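Local coordinates for protein prephenate dehydratase (Arthrobacter aurescens, PDB 3MWB) that probably catalyses the decarboxylating dehydration of prephenate to phenylpyruvate in phenylalanine biosynthesis, and carries an ACT domain that binds L-phenylalanine, at residues 112-124 with 170-182. Numbering follows the deposited sequence.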
loop_
_atom_site.group_PDB
_atom_site.type_symbol
_atom_site.label_atom_id
_atom_site.label_comp_id
_atom_site.label_asym_id
_atom_site.label_seq_id
_atom_site.Cartn_x
_atom_site.Cartn_y
_atom_site.Cartn_z
ATOM N N GLY A 112 1.951 -27.358 -33.107
ATOM C CA GLY A 112 2.632 -26.057 -33.289
ATOM C C GLY A 112 3.594 -25.655 -32.180
ATOM O O GLY A 112 4.619 -25.004 -32.434
ATOM N N HIS A 113 3.274 -26.026 -30.947
ATOM C CA HIS A 113 4.142 -25.743 -29.797
ATOM C C HIS A 113 5.472 -26.499 -29.871
ATOM O O HIS A 113 6.515 -25.974 -29.482
ATOM C CB HIS A 113 3.411 -26.087 -28.496
ATOM C CG HIS A 113 2.236 -25.197 -28.213
ATOM N ND1 HIS A 113 1.607 -25.163 -26.987
ATOM C CD2 HIS A 113 1.589 -24.293 -28.992
ATOM C CE1 HIS A 113 0.618 -24.286 -27.027
ATOM N NE2 HIS A 113 0.584 -23.743 -28.231
ATOM N N ALA A 114 5.418 -27.736 -30.355
ATOM C CA ALA A 114 6.628 -28.525 -30.585
ATOM C C ALA A 114 7.440 -27.946 -31.754
ATOM O O ALA A 114 8.657 -27.726 -31.641
ATOM C CB ALA A 114 6.278 -29.981 -30.837
ATOM N N TRP A 115 6.755 -27.685 -32.862
ATOM C CA TRP A 115 7.398 -27.128 -34.044
ATOM C C TRP A 115 8.222 -25.897 -33.706
ATOM O O TRP A 115 9.403 -25.832 -34.048
ATOM C CB TRP A 115 6.372 -26.786 -35.132
ATOM C CG TRP A 115 7.019 -26.235 -36.373
ATOM C CD1 TRP A 115 7.008 -24.938 -36.795
ATOM C CD2 TRP A 115 7.808 -26.962 -37.325
ATOM N NE1 TRP A 115 7.725 -24.812 -37.961
ATOM C CE2 TRP A 115 8.231 -26.038 -38.308
ATOM C CE3 TRP A 115 8.194 -28.305 -37.448
ATOM C CZ2 TRP A 115 9.021 -26.415 -39.403
ATOM C CZ3 TRP A 115 8.970 -28.677 -38.526
ATOM C CH2 TRP A 115 9.370 -27.736 -39.498
ATOM N N ALA A 116 7.601 -24.947 -33.007
ATOM C CA ALA A 116 8.210 -23.653 -32.688
ATOM C C ALA A 116 9.483 -23.774 -31.844
ATOM O O ALA A 116 10.302 -22.858 -31.809
ATOM C CB ALA A 116 7.186 -22.757 -31.977
ATOM N N GLN A 117 9.633 -24.904 -31.155
ATOM C CA GLN A 117 10.799 -25.139 -30.302
ATOM C C GLN A 117 11.867 -26.005 -30.943
ATOM O O GLN A 117 12.862 -26.288 -30.296
ATOM C CB GLN A 117 10.390 -25.865 -29.032
ATOM C CG GLN A 117 9.531 -25.100 -28.088
ATOM C CD GLN A 117 9.291 -25.916 -26.859
ATOM O OE1 GLN A 117 10.223 -26.206 -26.104
ATOM N NE2 GLN A 117 8.048 -26.322 -26.657
ATOM N N CYS A 118 11.636 -26.478 -32.163
ATOM C CA CYS A 118 12.599 -27.333 -32.852
ATOM C C CYS A 118 13.180 -26.675 -34.094
ATOM O O CYS A 118 13.821 -27.335 -34.909
ATOM C CB CYS A 118 11.965 -28.679 -33.214
ATOM S SG CYS A 118 11.613 -29.683 -31.765
ATOM N N ARG A 119 12.975 -25.367 -34.205
ATOM C CA ARG A 119 13.438 -24.583 -35.344
ATOM C C ARG A 119 14.909 -24.733 -35.690
ATOM O O ARG A 119 15.246 -24.874 -36.865
ATOM C CB ARG A 119 13.094 -23.096 -35.150
ATOM C CG ARG A 119 11.583 -22.821 -35.150
ATOM C CD ARG A 119 10.900 -23.515 -36.342
ATOM N NE ARG A 119 11.536 -23.124 -37.592
ATOM C CZ ARG A 119 11.309 -21.974 -38.229
ATOM N NH1 ARG A 119 10.422 -21.101 -37.753
ATOM N NH2 ARG A 119 11.961 -21.703 -39.356
ATOM N N LEU A 120 15.778 -24.700 -34.681
ATOM C CA LEU A 120 17.228 -24.643 -34.916
ATOM C C LEU A 120 17.717 -25.874 -35.667
ATOM O O LEU A 120 18.344 -25.765 -36.724
ATOM C CB LEU A 120 18.004 -24.488 -33.605
ATOM C CG LEU A 120 17.929 -23.139 -32.895
ATOM C CD1 LEU A 120 18.477 -23.255 -31.467
ATOM C CD2 LEU A 120 18.650 -22.051 -33.690
ATOM N N TRP A 121 17.409 -27.038 -35.106
ATOM C CA TRP A 121 17.751 -28.315 -35.703
ATOM C C TRP A 121 17.094 -28.499 -37.074
ATOM O O TRP A 121 17.764 -28.854 -38.041
ATOM C CB TRP A 121 17.336 -29.439 -34.756
ATOM C CG TRP A 121 17.925 -30.745 -35.117
ATOM C CD1 TRP A 121 19.069 -31.295 -34.615
ATOM C CD2 TRP A 121 17.418 -31.674 -36.076
ATOM N NE1 TRP A 121 19.295 -32.518 -35.193
ATOM C CE2 TRP A 121 18.298 -32.772 -36.098
ATOM C CE3 TRP A 121 16.298 -31.686 -36.917
ATOM C CZ2 TRP A 121 18.098 -33.872 -36.927
ATOM C CZ3 TRP A 121 16.103 -32.781 -37.743
ATOM C CH2 TRP A 121 17.000 -33.856 -37.742
ATOM N N VAL A 122 15.787 -28.260 -37.165
ATOM C CA VAL A 122 15.092 -28.425 -38.444
ATOM C C VAL A 122 15.654 -27.519 -39.555
ATOM O O VAL A 122 15.964 -28.014 -40.632
ATOM C CB VAL A 122 13.541 -28.289 -38.306
ATOM C CG1 VAL A 122 12.880 -28.154 -39.672
ATOM C CG2 VAL A 122 12.965 -29.491 -37.556
ATOM N N ASP A 123 15.799 -26.216 -39.294
ATOM C CA ASP A 123 16.373 -25.292 -40.299
ATOM C C ASP A 123 17.759 -25.740 -40.770
ATOM O O ASP A 123 18.120 -25.555 -41.935
ATOM C CB ASP A 123 16.517 -23.869 -39.753
ATOM C CG ASP A 123 15.195 -23.175 -39.536
ATOM O OD1 ASP A 123 14.126 -23.703 -39.921
ATOM O OD2 ASP A 123 15.230 -22.071 -38.961
ATOM N N GLU A 124 18.538 -26.290 -39.845
ATOM C CA GLU A 124 19.910 -26.688 -40.139
ATOM C C GLU A 124 19.958 -27.979 -40.946
ATOM O O GLU A 124 20.637 -28.045 -41.964
ATOM C CB GLU A 124 20.721 -26.823 -38.849
ATOM C CG GLU A 124 22.143 -27.335 -39.052
ATOM C CD GLU A 124 23.054 -26.337 -39.761
ATOM O OE1 GLU A 124 22.715 -25.134 -39.800
ATOM O OE2 GLU A 124 24.110 -26.758 -40.281
ATOM N N LEU A 170 14.650 -41.110 -35.943
ATOM C CA LEU A 170 15.625 -40.590 -36.903
ATOM C C LEU A 170 16.602 -39.606 -36.273
ATOM O O LEU A 170 17.754 -39.560 -36.661
ATOM C CB LEU A 170 14.921 -39.937 -38.091
ATOM C CG LEU A 170 15.032 -40.569 -39.482
ATOM C CD1 LEU A 170 15.223 -42.101 -39.477
ATOM C CD2 LEU A 170 13.835 -40.153 -40.339
ATOM N N ALA A 171 16.117 -38.799 -35.331
ATOM C CA ALA A 171 16.963 -37.840 -34.624
ATOM C C ALA A 171 16.533 -37.704 -33.165
ATOM O O ALA A 171 15.328 -37.636 -32.877
ATOM C CB ALA A 171 16.908 -36.493 -35.308
ATOM N N GLU A 172 17.523 -37.656 -32.266
ATOM C CA GLU A 172 17.307 -37.543 -30.814
ATOM C C GLU A 172 17.561 -36.131 -30.282
ATOM O O GLU A 172 18.497 -35.455 -30.734
ATOM C CB GLU A 172 18.233 -38.507 -30.071
ATOM C CG GLU A 172 17.696 -39.909 -29.916
ATOM C CD GLU A 172 18.671 -40.842 -29.185
ATOM O OE1 GLU A 172 19.914 -40.783 -29.406
ATOM O OE2 GLU A 172 18.182 -41.641 -28.370
ATOM N N ASP A 173 16.722 -35.694 -29.337
ATOM C CA ASP A 173 16.959 -34.459 -28.564
ATOM C C ASP A 173 17.145 -33.237 -29.481
ATOM O O ASP A 173 18.202 -32.633 -29.524
ATOM C CB ASP A 173 18.160 -34.650 -27.611
ATOM C CG ASP A 173 18.186 -33.642 -26.438
ATOM O OD1 ASP A 173 17.128 -33.117 -26.042
ATOM O OD2 ASP A 173 19.291 -33.392 -25.887
ATOM N N ILE A 174 16.091 -32.861 -30.192
ATOM C CA ILE A 174 16.216 -31.843 -31.234
ATOM C C ILE A 174 15.635 -30.469 -30.868
ATOM O O ILE A 174 15.518 -29.588 -31.729
ATOM C CB ILE A 174 15.618 -32.349 -32.567
ATOM C CG1 ILE A 174 14.146 -32.774 -32.389
ATOM C CG2 ILE A 174 16.436 -33.508 -33.081
ATOM C CD1 ILE A 174 13.384 -32.945 -33.719
ATOM N N GLY A 175 15.281 -30.285 -29.596
ATOM C CA GLY A 175 14.711 -29.022 -29.117
ATOM C C GLY A 175 15.715 -27.883 -28.950
ATOM O O GLY A 175 16.905 -28.116 -28.707
ATOM N N ASP A 176 15.203 -26.658 -29.072
ATOM C CA ASP A 176 15.954 -25.399 -28.996
ATOM C C ASP A 176 16.381 -25.026 -27.560
ATOM O O ASP A 176 17.363 -24.294 -27.361
ATOM C CB ASP A 176 15.082 -24.226 -29.537
ATOM C CG ASP A 176 14.778 -24.321 -31.056
ATOM O OD1 ASP A 176 15.469 -25.042 -31.812
ATOM O OD2 ASP A 176 13.824 -23.641 -31.505
ATOM N N ASN A 177 15.615 -25.480 -26.573
ATOM C CA ASN A 177 15.789 -25.010 -25.188
ATOM C C ASN A 177 16.160 -26.143 -24.231
ATOM O O ASN A 177 15.332 -27.020 -23.958
ATOM C CB ASN A 177 14.540 -24.227 -24.709
ATOM C CG ASN A 177 14.576 -23.850 -23.197
ATOM O OD1 ASN A 177 15.638 -23.803 -22.554
ATOM N ND2 ASN A 177 13.393 -23.572 -22.639
ATOM N N PRO A 178 17.396 -26.095 -23.684
ATOM C CA PRO A 178 17.903 -27.119 -22.768
ATOM C C PRO A 178 17.086 -27.225 -21.487
ATOM O O PRO A 178 16.935 -28.329 -20.950
ATOM C CB PRO A 178 19.331 -26.642 -22.448
ATOM C CG PRO A 178 19.313 -25.164 -22.707
ATOM C CD PRO A 178 18.378 -25.003 -23.875
ATOM N N ASP A 179 16.561 -26.094 -21.025
ATOM C CA ASP A 179 15.841 -26.007 -19.756
ATOM C C ASP A 179 14.329 -26.167 -19.909
ATOM O O ASP A 179 13.584 -25.948 -18.956
ATOM C CB ASP A 179 16.127 -24.662 -19.087
ATOM C CG ASP A 179 17.594 -24.473 -18.739
ATOM O OD1 ASP A 179 18.439 -25.354 -19.042
ATOM O OD2 ASP A 179 17.909 -23.417 -18.162
ATOM N N ALA A 180 13.869 -26.533 -21.101
ATOM C CA ALA A 180 12.428 -26.648 -21.350
ATOM C C ALA A 180 11.776 -27.687 -20.430
ATOM O O ALA A 180 12.215 -28.847 -20.371
ATOM C CB ALA A 180 12.171 -27.022 -22.796
ATOM N N VAL A 181 10.722 -27.268 -19.727
ATOM C CA VAL A 181 9.958 -28.182 -18.868
ATOM C C VAL A 181 8.501 -27.812 -18.943
ATOM O O VAL A 181 8.176 -26.650 -19.154
ATOM C CB VAL A 181 10.390 -28.120 -17.383
ATOM C CG1 VAL A 181 11.855 -28.592 -17.198
ATOM C CG2 VAL A 181 10.191 -26.700 -16.809
ATOM N N THR A 182 7.632 -28.809 -18.779
ATOM C CA THR A 182 6.206 -28.564 -18.643
ATOM C C THR A 182 5.805 -28.755 -17.186
ATOM O O THR A 182 6.241 -29.703 -16.524
ATOM C CB THR A 182 5.386 -29.516 -19.554
ATOM O OG1 THR A 182 5.796 -29.331 -20.912
ATOM C CG2 THR A 182 3.853 -29.241 -19.438
HETATM O O HOH W 1 13.355 -27.335 -26.659
#
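Asp176 sets its carboxylate at the start of helix 119-125, where Leu120 N gives OD1 a bond of 2.9 Å, N-H...O angle 157°, reaching it on the syn side, somewhat out of the carboxylate plane. Arg119 N adds a long, weak bond to OD2. The CG of Asp176 lies anti to its own carbonyl carbon (chi1 -67°), which turns the carboxylate over the helix's first turn. Leu120 lays CB, CG and CD1 along OD1, its CB coming to 3.2 Å from Asp176 OD1. Asp176 N bonds back to Gln117 O, though the placing of that oxygen is less certain. Right beside it, at the next residue of the helix, the contact turns apolar. Ile174 CG2 sits over one face of Trp121, 3.5 Å from the centroid of the five-membered ring and 4° off its normal, a CH-pi contact. At the six-membered end of the indole, Ala171 CB comes to 3.3 Å from Trp121 CZ2. The other branch of Ile174 packs its CG1 against Cys118 SG, 4.0 Å away. An alanine in place of Trp121 would probably open a gap between helix 119-125 and the loop, with the indole face gone from Ile174 CG2 and CZ2 from Ala171 CB. Further out, Gln117 NE2 bonds to His113 O. Leu94 of strand 93-96 backs Trp121, Ala171 and Ile174; Arg119 instead packs on Thr42 of a second subunit. In the periplasmic-binding-protein-like dehydratase domain, the loop leading from one five-stranded sheet to the other is thus held against the N-terminal end of helix 119-125, whose positive pole and two backbone N-H groups, one bond weak, are likely to favour the carboxylate's negative charge.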